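Local structure of putative Type I topoisomerase (Deinococcus radiodurans, 3M4A) at residues A101-K106 and E319-S324; M127-H132 and T183-L188; A134-G139 and S153-R158; V160-N165 and T187-M192. The protein binds DNA and, as a type IB topoisomerase, probably changes its topology by ATP-independent breakage of one strand, passage and rejoining. All coordinates share one frame; numbering follows the deposited sequence.

Interaction 1: residues A101-K106 and E319-S324; sequences ALPTLK and EGLTRS
Leu102 and Leu321 meet at about a right angle, and Leu102 is the side chain to follow outward. Its CB already touches the other segment, lying 3.8 Å from Leu321 CD2. With CG anti to the carbonyl carbon and beside the backbone N (chi1 -74°), the branch is carried toward the loop, and Leu102 CD1 ends 3.9 Å from the same Leu321 CD2. The other methyl, CD2, packs against the ring of His132. Trp241 of helix 235-254 and Glu325 also line this side chain, so the leucine is buried although the contact itself sits at the surface. The next residue, Pro103, lies against the backbone of the loop: its CB and CG both rest about 3.5 Å from Glu319 O, a carbonyl oxygen against two ring methylenes. Gly320, with positive phi and no side chain in the way, brings its CA to within 4.2 Å of Pro103 CA. In the fold, this is where the linker after helix 312-316 crosses helix 91-113 before helix 323-337 starts. Thr322 is the N-cap of that last helix: its side chain caps a backbone N just inside it, and Glu325 OE1 accepts from Thr322 N in return, consistent with a capping box. The long helix 91-113 is itself kinked here, where the N of Pro103 and of Thr104 make no bond to the preceding turn. One turn beyond Leu102, Lys106 lays CG 3.6 Å from Gly320 O, then bends at chi2 and chi3, taking its ammonium away from the loop toward a bound acetate and the guanidinium of Arg129.

Interaction 2: residues M127-H132 and T183-L188; sequences MTRLLH and TSDRTL. With ACY (acetic acid), chain D; nucleotides of chain B.
Arg129 leaves helix 120-134 with CG anti to its backbone N (chi1 -178°) and bends at chi3 (-71°), which sets its guanidinium beside Asp185, whose own CG is also anti to N. Arg129 NH1 donates to Asp185 OD2 at 2.9 Å in a salt bridge, with the two flat groups 83° apart: the oxygen lies near the guanidinium plane, but the N-H meets it from above the carboxylate. From the opposite face of that carboxylate Leu188 N donates to the same OD2 at 2.9 Å, the N-cap bond of helix 186-196. One oxygen closes the helix start and holds the arginine. The aliphatic part of Arg129 lies against Leu188, and Leu130 slides past that leucine in the opposite direction, Leu130 CD2 to Leu188 CD1 at 3.8 Å. Arg129 NH1 and NH2 reach OP2 and OP1 of DC10 of chain B at 2.9 and 3.0 Å, while NE donates almost straight to O of an acetate, probably from the crystallisation liquor, at 2.8 Å. That acetate is shared with His132, His132 ND1 to acetate OXT at 2.7 Å. Thr187 OG1 adds a second grip on OP2, and Arg186 hydrogen-bonds to O6 and N7 on the major-groove edge of DG11 of chain B. The crystal revealed a secondary DNA-binding site; whether this is it stays open, but the arrangement is an N-capped helix start and an arginine gripping a DNA backbone phosphate within the topoisomerase IB catalytic core.

Interaction 3: residues A134-G139 and S153-R158; sequences ARFRVG and STLRQR
Val138 O takes two bonds from Ser153, one from the backbone N and one from the side-chain OG, both at 2.8 Å. They close the small loop-helix-loop unit that leads out of helix 120-134, through helix 141-147, and into the three-stranded sheet of the catalytic core. The N-H bond is fairly straight (163° at the hydrogen). OG comes in at a different slant, 38° out of the carbonyl plane; chi1 of 70° puts it between the backbone N and the carbonyl carbon, close enough to its own N for both to reach Val138 O. Val138 CG1 lies 4.0 Å from Ser153 OG, so the hydroxyl also rests near a methyl of the residue whose carbonyl it binds. A second, wholly apolar touch joins Phe136 and Leu155, which cross at about a right angle with Phe136 CE1 4.0 Å from Leu155 CD1.

Neighbouring elements surround these groups. Lys181 makes a cation-pi contact with the Phe136 ring and also donates to Ala134 O, while Phe169 meets the ring edge-to-face and Leu130 and Leu131 of helix 120-134 pack against Phe136. On the serine side, a backbone bond between Arg137 and Leu152 extends the pairing of the two loops, Arg216 binds Ser153 O, and Thr154 OG1 is hydrogen-bonded to Gly151 N. Across the loops Ser153 OG also approaches Gly139 O, at 3.6 Å.

Interaction 4: residues V160-N165 and T187-M192; sequences VVVDGN and TLAANM. With nucleotides of chain B.
Val162 and Met192 form the tighter part of this strand-on-helix packing, in which edge strand 160-163 of the antiparallel sheet runs across helix 186-196. The two axes come within 9.0 Å, at 115° between their directions. Val162 CG2 presses on the methionine stem, 3.6 Å from CG and 3.9 Å from CB of Met192. The stem is there because Met192 CG stands anti to the backbone N (chi1 -171°). Val160, also facing the helix, meets Met192 tip to tip at a looser 4.1 Å, Val160 CG2 to Met192 CG. Met192 is modelled in two conformers, so these methionine contacts hold for one of them.

Toward solvent the chain turns back through Gly164 and Asn165, a type II' turn by its backbone angles, and joins strand 166-172. Here Ala189 CB supplies the contact alone, 3.5 Å from Gly164 O and 3.7 Å from Asn165 CA. Both turn residues are exposed, as are Val161 and Asp163, which point away from the helix. The DNA lies along a different side of the same helix: Asn191 ND2 gives one hydrogen to Thr187 O, and it also reaches OP1 of DG9 of chain B at 2.9 Å in a nearly straight bond (173°).

Interactions 2 and 3 are buried, interaction 4 is partly so, and interaction 1 lies at the surface, with the other three nested inside the long loop it closes. Helix 186-196 serves both interaction 2 and interaction 4, whose centres are 9 Å apart: its start and DNA-facing side carry the charge and phosphate contacts, whereas the side facing the edge strand offers alanine and methionine. Helix 120-134 ties interaction 2 to interaction 3, with Leu131 packed on Phe136 and Val138. Interaction 1 meets interaction 2 where Leu105 packs on Thr128. Across the segments, salt-bridge chemistry is confined to interaction 2 and backbone-centred hydrogen bonding to interaction 3, while interactions 1 and 4 rely on apolar and carbonyl contacts.

Interaction 1: residues A101-K106 and E319-S324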
# COMPACT_ATOMS: atom_id res chain seq x y z
N ALA A 101 -8.04 -2.88 6.08
CA ALA A 101 -8.52 -2.11 4.92
C ALA A 101 -8.05 -2.70 3.59
O ALA A 101 -8.55 -2.35 2.54
CB ALA A 101 -8.07 -0.65 5.01
N LEU A 102 -7.07 -3.60 3.62
CA LEU A 102 -6.49 -4.10 2.37
C LEU A 102 -7.45 -5.01 1.59
O LEU A 102 -7.46 -4.96 0.38
CB LEU A 102 -5.16 -4.82 2.62
CG LEU A 102 -3.94 -3.94 2.94
CD1 LEU A 102 -2.75 -4.82 3.38
CD2 LEU A 102 -3.58 -3.07 1.74
N PRO A 103 -8.24 -5.87 2.27
CA PRO A 103 -9.21 -6.66 1.48
C PRO A 103 -10.20 -5.81 0.69
O PRO A 103 -10.51 -6.12 -0.46
CB PRO A 103 -9.93 -7.49 2.55
CG PRO A 103 -8.95 -7.56 3.68
CD PRO A 103 -8.28 -6.23 3.70
N THR A 104 -10.70 -4.73 1.31
CA THR A 104 -11.56 -3.79 0.61
C THR A 104 -10.86 -3.09 -0.55
O THR A 104 -11.45 -2.89 -1.62
CB THR A 104 -12.16 -2.77 1.59
OG1 THR A 104 -13.02 -3.46 2.49
CG2 THR A 104 -12.96 -1.71 0.84
N LEU A 105 -9.60 -2.71 -0.33
CA LEU A 105 -8.77 -2.16 -1.40
C LEU A 105 -8.72 -3.10 -2.59
O LEU A 105 -8.84 -2.66 -3.72
CB LEU A 105 -7.34 -1.91 -0.92
CG LEU A 105 -6.30 -1.48 -1.96
CD1 LEU A 105 -6.70 -0.16 -2.58
CD2 LEU A 105 -4.90 -1.42 -1.31
N LYS A 106 -8.48 -4.39 -2.33
CA LYS A 106 -8.39 -5.40 -3.39
C LYS A 106 -9.68 -5.53 -4.20
O LYS A 106 -9.65 -5.65 -5.42
CB LYS A 106 -7.99 -6.76 -2.83
CG LYS A 106 -6.55 -6.80 -2.32
CD LYS A 106 -5.57 -6.82 -3.43
CE LYS A 106 -5.65 -8.12 -4.23
NZ LYS A 106 -4.89 -8.00 -5.47
N GLU A 319 -8.99 -13.37 3.97
CA GLU A 319 -9.24 -13.26 2.52
C GLU A 319 -8.89 -11.85 2.05
O GLU A 319 -9.22 -10.87 2.71
CB GLU A 319 -10.71 -13.56 2.18
CG GLU A 319 -11.01 -13.57 0.67
CD GLU A 319 -12.50 -13.50 0.32
OE1 GLU A 319 -13.37 -13.64 1.23
OE2 GLU A 319 -12.81 -13.29 -0.88
N GLY A 320 -8.23 -11.76 0.90
CA GLY A 320 -7.79 -10.46 0.37
C GLY A 320 -6.40 -10.04 0.84
O GLY A 320 -5.91 -8.97 0.45
N LEU A 321 -5.78 -10.88 1.67
CA LEU A 321 -4.38 -10.76 2.08
C LEU A 321 -3.61 -11.94 1.52
O LEU A 321 -4.13 -13.05 1.36
CB LEU A 321 -4.24 -10.76 3.61
CG LEU A 321 -4.96 -9.64 4.36
CD1 LEU A 321 -4.79 -9.78 5.89
CD2 LEU A 321 -4.45 -8.30 3.92
N THR A 322 -2.33 -11.73 1.21
CA THR A 322 -1.50 -12.85 0.83
C THR A 322 -1.27 -13.72 2.07
O THR A 322 -1.55 -13.29 3.20
CB THR A 322 -0.15 -12.41 0.26
OG1 THR A 322 0.62 -11.81 1.30
CG2 THR A 322 -0.34 -11.41 -0.89
N ARG A 323 -0.75 -14.94 1.88
CA ARG A 323 -0.46 -15.84 2.99
C ARG A 323 0.43 -15.15 4.03
O ARG A 323 0.11 -15.13 5.23
CB ARG A 323 0.20 -17.12 2.48
CG ARG A 323 0.44 -18.18 3.53
CD ARG A 323 1.01 -19.44 2.88
NE ARG A 323 1.69 -20.33 3.83
CZ ARG A 323 2.19 -21.52 3.51
NH1 ARG A 323 2.09 -22.00 2.27
NH2 ARG A 323 2.80 -22.25 4.44
N SER A 324 1.52 -14.52 3.57
CA SER A 324 2.42 -13.85 4.50
C SER A 324 1.78 -12.61 5.14
O SER A 324 2.05 -12.32 6.30
CB SER A 324 3.74 -13.47 3.81
OG SER A 324 3.48 -12.66 2.68

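Interaction 2: residues M127-H132 and T183-L188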
# COMPACT_ATOMS: atom_id res chain seq x y z
N MET A 127 -1.20 1.28 -10.69
CA MET A 127 -0.22 2.03 -9.89
C MET A 127 -0.35 1.72 -8.41
O MET A 127 0.66 1.60 -7.73
CB MET A 127 -0.36 3.54 -10.16
CG MET A 127 0.05 3.94 -11.56
SD MET A 127 -0.48 5.62 -11.98
CE MET A 127 0.94 6.52 -11.38
N THR A 128 -1.58 1.57 -7.93
CA THR A 128 -1.86 1.24 -6.53
C THR A 128 -1.35 -0.16 -6.23
O THR A 128 -0.77 -0.40 -5.17
CB THR A 128 -3.34 1.37 -6.19
OG1 THR A 128 -3.76 2.72 -6.43
CG2 THR A 128 -3.57 1.06 -4.71
N ARG A 129 -1.55 -1.09 -7.16
CA ARG A 129 -0.97 -2.43 -6.98
C ARG A 129 0.55 -2.34 -6.87
O ARG A 129 1.15 -3.01 -6.04
CB ARG A 129 -1.40 -3.41 -8.08
CG ARG A 129 -0.85 -4.82 -7.86
CD ARG A 129 -1.49 -5.80 -8.80
NE ARG A 129 -2.89 -6.01 -8.41
CZ ARG A 129 -3.73 -6.80 -9.06
NH1 ARG A 129 -3.35 -7.52 -10.09
NH2 ARG A 129 -4.97 -6.91 -8.61
N LEU A 130 1.18 -1.53 -7.70
CA LEU A 130 2.65 -1.37 -7.61
C LEU A 130 3.12 -0.77 -6.27
O LEU A 130 4.13 -1.19 -5.73
CB LEU A 130 3.16 -0.54 -8.78
CG LEU A 130 3.11 -1.29 -10.12
CD1 LEU A 130 3.28 -0.33 -11.30
CD2 LEU A 130 4.19 -2.38 -10.13
N LEU A 131 2.38 0.19 -5.73
CA LEU A 131 2.67 0.73 -4.38
C LEU A 131 2.60 -0.38 -3.33
O LEU A 131 3.45 -0.47 -2.45
CB LEU A 131 1.68 1.83 -4.00
CG LEU A 131 1.66 3.14 -4.76
CD1 LEU A 131 0.45 4.02 -4.37
CD2 LEU A 131 2.99 3.90 -4.59
N HIS A 132 1.57 -1.23 -3.45
CA HIS A 132 1.33 -2.28 -2.50
C HIS A 132 2.40 -3.36 -2.56
O HIS A 132 2.97 -3.72 -1.53
CB HIS A 132 -0.05 -2.87 -2.78
CG HIS A 132 -0.46 -3.98 -1.85
ND1 HIS A 132 -1.40 -4.91 -2.21
CD2 HIS A 132 -0.08 -4.30 -0.59
CE1 HIS A 132 -1.59 -5.75 -1.22
NE2 HIS A 132 -0.80 -5.41 -0.21
N THR A 183 8.23 -7.31 -10.05
CA THR A 183 6.91 -7.91 -9.74
C THR A 183 6.73 -9.18 -10.57
O THR A 183 7.39 -9.35 -11.58
CB THR A 183 5.73 -6.94 -10.05
OG1 THR A 183 5.67 -6.62 -11.44
CG2 THR A 183 5.86 -5.64 -9.21
N SER A 184 5.84 -10.05 -10.11
CA SER A 184 5.57 -11.33 -10.76
C SER A 184 4.12 -11.51 -11.19
O SER A 184 3.77 -12.54 -11.80
CB SER A 184 6.00 -12.49 -9.84
OG SER A 184 5.34 -12.44 -8.58
N ASP A 185 3.27 -10.53 -10.88
CA ASP A 185 1.84 -10.60 -11.15
C ASP A 185 1.55 -10.57 -12.66
O ASP A 185 2.08 -9.72 -13.38
CB ASP A 185 1.13 -9.43 -10.48
CG ASP A 185 -0.37 -9.43 -10.74
OD1 ASP A 185 -1.04 -10.40 -10.32
OD2 ASP A 185 -0.86 -8.47 -11.35
N ARG A 186 0.71 -11.50 -13.11
CA ARG A 186 0.34 -11.62 -14.52
C ARG A 186 -0.31 -10.36 -15.05
O ARG A 186 -0.04 -9.94 -16.19
CB ARG A 186 -0.65 -12.78 -14.70
CG ARG A 186 -0.11 -14.15 -14.51
CD ARG A 186 -1.25 -15.18 -14.66
NE ARG A 186 -2.19 -15.22 -13.53
CZ ARG A 186 -3.32 -15.93 -13.51
NH1 ARG A 186 -3.69 -16.65 -14.55
NH2 ARG A 186 -4.10 -15.93 -12.44
N THR A 187 -1.21 -9.79 -14.25
CA THR A 187 -2.00 -8.62 -14.65
C THR A 187 -1.09 -7.41 -14.83
O THR A 187 -1.18 -6.71 -15.84
CB THR A 187 -3.16 -8.39 -13.68
OG1 THR A 187 -4.05 -9.50 -13.81
CG2 THR A 187 -3.91 -7.09 -13.98
N LEU A 188 -0.16 -7.20 -13.90
CA LEU A 188 0.82 -6.13 -14.06
C LEU A 188 1.63 -6.31 -15.31
O LEU A 188 1.81 -5.36 -16.05
CB LEU A 188 1.77 -6.03 -12.86
CG LEU A 188 1.18 -5.45 -11.57
CD1 LEU A 188 2.14 -5.55 -10.38
CD2 LEU A 188 0.75 -3.99 -11.76
C ACY D . -3.42 -4.35 -5.14
O ACY D . -4.00 -4.63 -6.21
OXT ACY D . -2.49 -5.05 -4.67
CH3 ACY D . -3.86 -3.14 -4.38
P DC B 10 -6.87 -9.26 -10.80
OP1 DC B 10 -7.23 -8.57 -9.56
OP2 DC B 10 -5.44 -9.22 -11.21
O5' DC B 10 -7.25 -10.79 -10.61
C5' DC B 10 -8.57 -11.12 -10.16
C4' DC B 10 -8.79 -12.61 -10.28
O4' DC B 10 -8.81 -13.00 -11.69
C3' DC B 10 -7.71 -13.48 -9.63
O3' DC B 10 -8.29 -14.61 -9.02
C2' DC B 10 -6.85 -13.92 -10.80
C1' DC B 10 -7.96 -14.13 -11.82
N1 DC B 10 -7.52 -14.22 -13.22
C2 DC B 10 -8.34 -14.94 -14.10
O2 DC B 10 -9.38 -15.48 -13.68
N3 DC B 10 -7.96 -15.05 -15.39
C4 DC B 10 -6.83 -14.48 -15.82
N4 DC B 10 -6.52 -14.62 -17.11
C5 DC B 10 -6.00 -13.73 -14.94
C6 DC B 10 -6.37 -13.64 -13.66
P DG B 11 -8.14 -14.89 -7.47
OP1 DG B 11 -8.89 -13.81 -6.79
OP2 DG B 11 -6.74 -15.24 -7.21
O5' DG B 11 -9.02 -16.23 -7.35
C5' DG B 11 -10.40 -16.24 -7.63
C4' DG B 11 -10.82 -17.57 -8.23
O4' DG B 11 -10.39 -17.65 -9.62
C3' DG B 11 -10.20 -18.78 -7.54
O3' DG B 11 -11.20 -19.78 -7.44
C2' DG B 11 -9.03 -19.16 -8.44
C1' DG B 11 -9.55 -18.80 -9.82
N9 DG B 11 -8.56 -18.44 -10.84
C8 DG B 11 -7.46 -17.66 -10.67
N7 DG B 11 -6.77 -17.48 -11.74
C5 DG B 11 -7.47 -18.18 -12.71
C6 DG B 11 -7.20 -18.35 -14.08
O6 DG B 11 -6.24 -17.90 -14.73
N1 DG B 11 -8.14 -19.13 -14.72
C2 DG B 11 -9.24 -19.69 -14.08
N2 DG B 11 -10.04 -20.41 -14.88
N3 DG B 11 -9.51 -19.55 -12.79
C4 DG B 11 -8.59 -18.77 -12.17
P DG B 9 -6.65 -7.78 -17.60
OP1 DG B 9 -6.27 -6.34 -17.73
OP2 DG B 9 -5.75 -8.83 -18.10
O5' DG B 9 -6.99 -8.14 -16.08
C5' DG B 9 -7.86 -7.33 -15.32
C4' DG B 9 -8.46 -8.12 -14.17
O4' DG B 9 -9.32 -9.20 -14.61
C3' DG B 9 -7.43 -8.84 -13.31
O3' DG B 9 -7.83 -8.73 -11.96
C2' DG B 9 -7.36 -10.26 -13.89
C1' DG B 9 -8.80 -10.51 -14.26
N9 DG B 9 -9.08 -11.30 -15.45
C8 DG B 9 -8.46 -11.20 -16.65
N7 DG B 9 -8.96 -11.95 -17.59
C5 DG B 9 -10.00 -12.59 -16.96
C6 DG B 9 -10.93 -13.52 -17.46
O6 DG B 9 -11.04 -13.99 -18.60
N1 DG B 9 -11.82 -13.91 -16.48
C2 DG B 9 -11.84 -13.46 -15.19
N2 DG B 9 -12.78 -13.94 -14.36
N3 DG B 9 -10.99 -12.56 -14.72
C4 DG B 9 -10.09 -12.21 -15.65

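Interaction 3: residues A134-G139 and S153-R158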
# COMPACT_ATOMS: atom_id res chain seq x y z
N ALA A 134 5.28 -3.53 -4.45
CA ALA A 134 6.68 -3.14 -4.68
C ALA A 134 7.17 -1.92 -3.90
O ALA A 134 8.34 -1.57 -4.02
CB ALA A 134 6.91 -2.95 -6.18
N ARG A 135 6.29 -1.30 -3.12
CA ARG A 135 6.71 -0.35 -2.06
C ARG A 135 7.36 0.90 -2.66
O ARG A 135 8.27 1.51 -2.08
CB ARG A 135 7.62 -1.06 -1.05
CG ARG A 135 6.92 -2.22 -0.34
CD ARG A 135 7.89 -3.17 0.36
NE ARG A 135 8.80 -3.84 -0.56
CZ ARG A 135 8.56 -5.01 -1.15
NH1 ARG A 135 7.42 -5.65 -0.95
NH2 ARG A 135 9.46 -5.53 -1.96
N PHE A 136 6.84 1.31 -3.82
CA PHE A 136 7.25 2.58 -4.42
C PHE A 136 6.82 3.79 -3.58
O PHE A 136 5.81 3.75 -2.87
CB PHE A 136 6.57 2.77 -5.77
CG PHE A 136 7.17 2.02 -6.93
CD1 PHE A 136 8.13 2.61 -7.76
CD2 PHE A 136 6.71 0.75 -7.26
CE1 PHE A 136 8.63 1.93 -8.86
CE2 PHE A 136 7.20 0.06 -8.35
CZ PHE A 136 8.17 0.64 -9.15
N ARG A 137 7.58 4.87 -3.72
CA ARG A 137 7.10 6.21 -3.40
C ARG A 137 6.28 6.73 -4.57
O ARG A 137 6.52 6.36 -5.72
CB ARG A 137 8.29 7.15 -3.17
CG ARG A 137 9.22 6.78 -2.05
CD ARG A 137 10.37 7.76 -2.05
NE ARG A 137 11.36 7.56 -1.01
CZ ARG A 137 12.41 6.76 -1.10
NH1 ARG A 137 12.63 6.02 -2.17
NH2 ARG A 137 13.26 6.70 -0.09
N VAL A 138 5.31 7.60 -4.31
CA VAL A 138 4.48 8.13 -5.39
C VAL A 138 5.23 9.16 -6.26
O VAL A 138 5.10 9.16 -7.48
CB VAL A 138 3.15 8.75 -4.83
CG1 VAL A 138 2.42 9.50 -5.91
CG2 VAL A 138 2.26 7.66 -4.20
N GLY A 139 6.02 10.01 -5.61
CA GLY A 139 6.76 11.07 -6.30
C GLY A 139 5.87 12.25 -6.64
O GLY A 139 4.67 12.25 -6.35
N SER A 153 4.95 7.90 -10.02
CA SER A 153 4.13 8.74 -10.91
C SER A 153 4.96 9.53 -11.93
O SER A 153 4.40 10.08 -12.87
CB SER A 153 3.22 9.68 -10.12
OG SER A 153 3.94 10.70 -9.46
N THR A 154 6.28 9.56 -11.74
CA THR A 154 7.19 10.26 -12.62
C THR A 154 8.12 9.31 -13.41
O THR A 154 9.06 9.74 -14.06
CB THR A 154 7.99 11.32 -11.82
OG1 THR A 154 8.66 10.71 -10.72
CG2 THR A 154 7.01 12.36 -11.27
N LEU A 155 7.81 8.00 -13.40
CA LEU A 155 8.61 7.06 -14.15
C LEU A 155 8.45 7.29 -15.64
O LEU A 155 7.39 7.68 -16.13
CB LEU A 155 8.26 5.59 -13.86
CG LEU A 155 8.59 5.02 -12.50
CD1 LEU A 155 8.31 3.51 -12.50
CD2 LEU A 155 10.04 5.30 -12.12
N ARG A 156 9.56 7.05 -16.33
CA ARG A 156 9.62 7.08 -17.76
C ARG A 156 9.60 5.65 -18.28
O ARG A 156 9.93 4.70 -17.57
CB ARG A 156 10.90 7.80 -18.20
CG ARG A 156 10.89 9.28 -17.86
CD ARG A 156 12.26 9.90 -18.04
NE ARG A 156 12.19 11.36 -17.92
CZ ARG A 156 11.91 12.20 -18.91
NH1 ARG A 156 11.69 11.77 -20.15
NH2 ARG A 156 11.86 13.50 -18.66
N GLN A 157 9.20 5.49 -19.54
CA GLN A 157 9.26 4.16 -20.16
C GLN A 157 10.64 3.53 -20.09
O GLN A 157 10.74 2.31 -19.98
CB GLN A 157 8.78 4.20 -21.61
CG GLN A 157 7.30 4.45 -21.73
CD GLN A 157 6.75 4.26 -23.14
OE1 GLN A 157 7.40 3.67 -24.00
NE2 GLN A 157 5.55 4.78 -23.38
N ARG A 158 11.71 4.35 -20.11
CA ARG A 158 13.08 3.84 -20.08
C ARG A 158 13.46 3.17 -18.78
O ARG A 158 14.51 2.51 -18.69
CB ARG A 158 14.09 4.97 -20.39
CG ARG A 158 14.39 5.90 -19.24
CD ARG A 158 15.52 6.84 -19.61
NE ARG A 158 15.71 7.90 -18.63
CZ ARG A 158 16.48 7.82 -17.55
NH1 ARG A 158 17.15 6.71 -17.29
NH2 ARG A 158 16.57 8.85 -16.73

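Interaction 4: residues V160-N165 and T187-M192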
# COMPACT_ATOMS: atom_id res chain seq x y z
N VAL A 160 11.71 0.73 -17.20
CA VAL A 160 11.07 -0.57 -17.00
C VAL A 160 11.33 -1.51 -18.16
O VAL A 160 11.52 -1.05 -19.29
CB VAL A 160 9.54 -0.38 -16.81
CG1 VAL A 160 8.87 0.05 -18.10
CG2 VAL A 160 8.89 -1.66 -16.25
N VAL A 161 11.34 -2.81 -17.86
CA VAL A 161 11.37 -3.86 -18.90
C VAL A 161 10.46 -5.02 -18.42
O VAL A 161 10.36 -5.28 -17.23
CB VAL A 161 12.81 -4.36 -19.21
CG1 VAL A 161 13.38 -5.18 -18.08
CG2 VAL A 161 12.84 -5.15 -20.54
N VAL A 162 9.82 -5.68 -19.37
CA VAL A 162 8.95 -6.83 -19.10
C VAL A 162 9.55 -8.07 -19.77
O VAL A 162 9.85 -8.07 -20.96
CB VAL A 162 7.52 -6.58 -19.63
CG1 VAL A 162 6.60 -7.73 -19.28
CG2 VAL A 162 6.97 -5.24 -19.10
N ASP A 163 9.77 -9.12 -18.99
CA ASP A 163 10.26 -10.41 -19.52
C ASP A 163 9.29 -11.48 -19.02
O ASP A 163 9.34 -11.87 -17.86
CB ASP A 163 11.70 -10.62 -19.07
CG ASP A 163 12.27 -11.94 -19.53
OD1 ASP A 163 11.96 -12.40 -20.65
OD2 ASP A 163 13.06 -12.50 -18.74
N GLY A 164 8.39 -11.93 -19.89
CA GLY A 164 7.29 -12.77 -19.46
C GLY A 164 6.46 -12.12 -18.38
O GLY A 164 5.90 -11.04 -18.59
N ASN A 165 6.38 -12.77 -17.22
CA ASN A 165 5.61 -12.22 -16.11
C ASN A 165 6.44 -11.40 -15.14
O ASN A 165 5.90 -10.95 -14.11
CB ASN A 165 4.91 -13.32 -15.33
CG ASN A 165 3.71 -13.91 -16.07
OD1 ASN A 165 2.99 -13.21 -16.76
ND2 ASN A 165 3.49 -15.20 -15.87
N THR A 187 -1.21 -9.79 -14.25
CA THR A 187 -2.00 -8.62 -14.65
C THR A 187 -1.09 -7.41 -14.83
O THR A 187 -1.18 -6.71 -15.84
CB THR A 187 -3.16 -8.39 -13.68
OG1 THR A 187 -4.05 -9.50 -13.81
CG2 THR A 187 -3.91 -7.09 -13.98
N LEU A 188 -0.16 -7.20 -13.90
CA LEU A 188 0.82 -6.13 -14.06
C LEU A 188 1.63 -6.31 -15.31
O LEU A 188 1.81 -5.36 -16.05
CB LEU A 188 1.77 -6.03 -12.86
CG LEU A 188 1.18 -5.45 -11.57
CD1 LEU A 188 2.14 -5.55 -10.38
CD2 LEU A 188 0.75 -3.99 -11.76
N ALA A 189 2.12 -7.53 -15.56
CA ALA A 189 2.96 -7.74 -16.75
C ALA A 189 2.21 -7.47 -18.06
O ALA A 189 2.71 -6.76 -18.92
CB ALA A 189 3.57 -9.15 -16.74
N ALA A 190 0.99 -7.98 -18.16
CA ALA A 190 0.19 -7.80 -19.39
C ALA A 190 -0.12 -6.32 -19.66
O ALA A 190 -0.02 -5.83 -20.80
CB ALA A 190 -1.10 -8.59 -19.28
N ASN A 191 -0.48 -5.60 -18.60
CA ASN A 191 -0.86 -4.20 -18.75
C ASN A 191 0.35 -3.29 -18.87
O ASN A 191 0.26 -2.24 -19.51
CB ASN A 191 -1.78 -3.77 -17.64
CG ASN A 191 -3.20 -4.27 -17.86
OD1 ASN A 191 -3.94 -3.71 -18.67
ND2 ASN A 191 -3.57 -5.34 -17.15
N MET A 192 1.48 -3.67 -18.29
CA MET A 192 2.71 -2.90 -18.49
C MET A 192 3.09 -2.94 -19.98
O MET A 192 3.54 -1.93 -20.55
CB MET A 192 3.84 -3.44 -17.62
CG MET A 192 5.08 -2.59 -17.60
SD MET A 192 4.74 -0.92 -17.03
CE MET A 192 4.58 -1.18 -15.27
P DG B 9 -6.65 -7.78 -17.60
OP1 DG B 9 -6.27 -6.34 -17.73
OP2 DG B 9 -5.75 -8.83 -18.10
O5' DG B 9 -6.99 -8.14 -16.08
C5' DG B 9 -7.86 -7.33 -15.32
C4' DG B 9 -8.46 -8.12 -14.17
O4' DG B 9 -9.32 -9.20 -14.61
C3' DG B 9 -7.43 -8.84 -13.31
O3' DG B 9 -7.83 -8.73 -11.96
C2' DG B 9 -7.36 -10.26 -13.89
C1' DG B 9 -8.80 -10.51 -14.26
N9 DG B 9 -9.08 -11.30 -15.45
C8 DG B 9 -8.46 -11.20 -16.65
N7 DG B 9 -8.96 -11.95 -17.59
C5 DG B 9 -10.00 -12.59 -16.96
C6 DG B 9 -10.93 -13.52 -17.46
O6 DG B 9 -11.04 -13.99 -18.60
N1 DG B 9 -11.82 -13.91 -16.48
C2 DG B 9 -11.84 -13.46 -15.19
N2 DG B 9 -12.78 -13.94 -14.36
N3 DG B 9 -10.99 -12.56 -14.72
C4 DG B 9 -10.09 -12.21 -15.65
P DC B 10 -6.87 -9.26 -10.80
OP1 DC B 10 -7.23 -8.57 -9.56
OP2 DC B 10 -5.44 -9.22 -11.21
O5' DC B 10 -7.25 -10.79 -10.61
C5' DC B 10 -8.57 -11.12 -10.16
C4' DC B 10 -8.79 -12.61 -10.28
O4' DC B 10 -8.81 -13.00 -11.69
C3' DC B 10 -7.71 -13.48 -9.63
O3' DC B 10 -8.29 -14.61 -9.02
C2' DC B 10 -6.85 -13.92 -10.80
C1' DC B 10 -7.96 -14.13 -11.82
N1 DC B 10 -7.52 -14.22 -13.22
C2 DC B 10 -8.34 -14.94 -14.10
O2 DC B 10 -9.38 -15.48 -13.68
N3 DC B 10 -7.96 -15.05 -15.39
C4 DC B 10 -6.83 -14.48 -15.82
N4 DC B 10 -6.52 -14.62 -17.11
C5 DC B 10 -6.00 -13.73 -14.94
C6 DC B 10 -6.37 -13.64 -13.66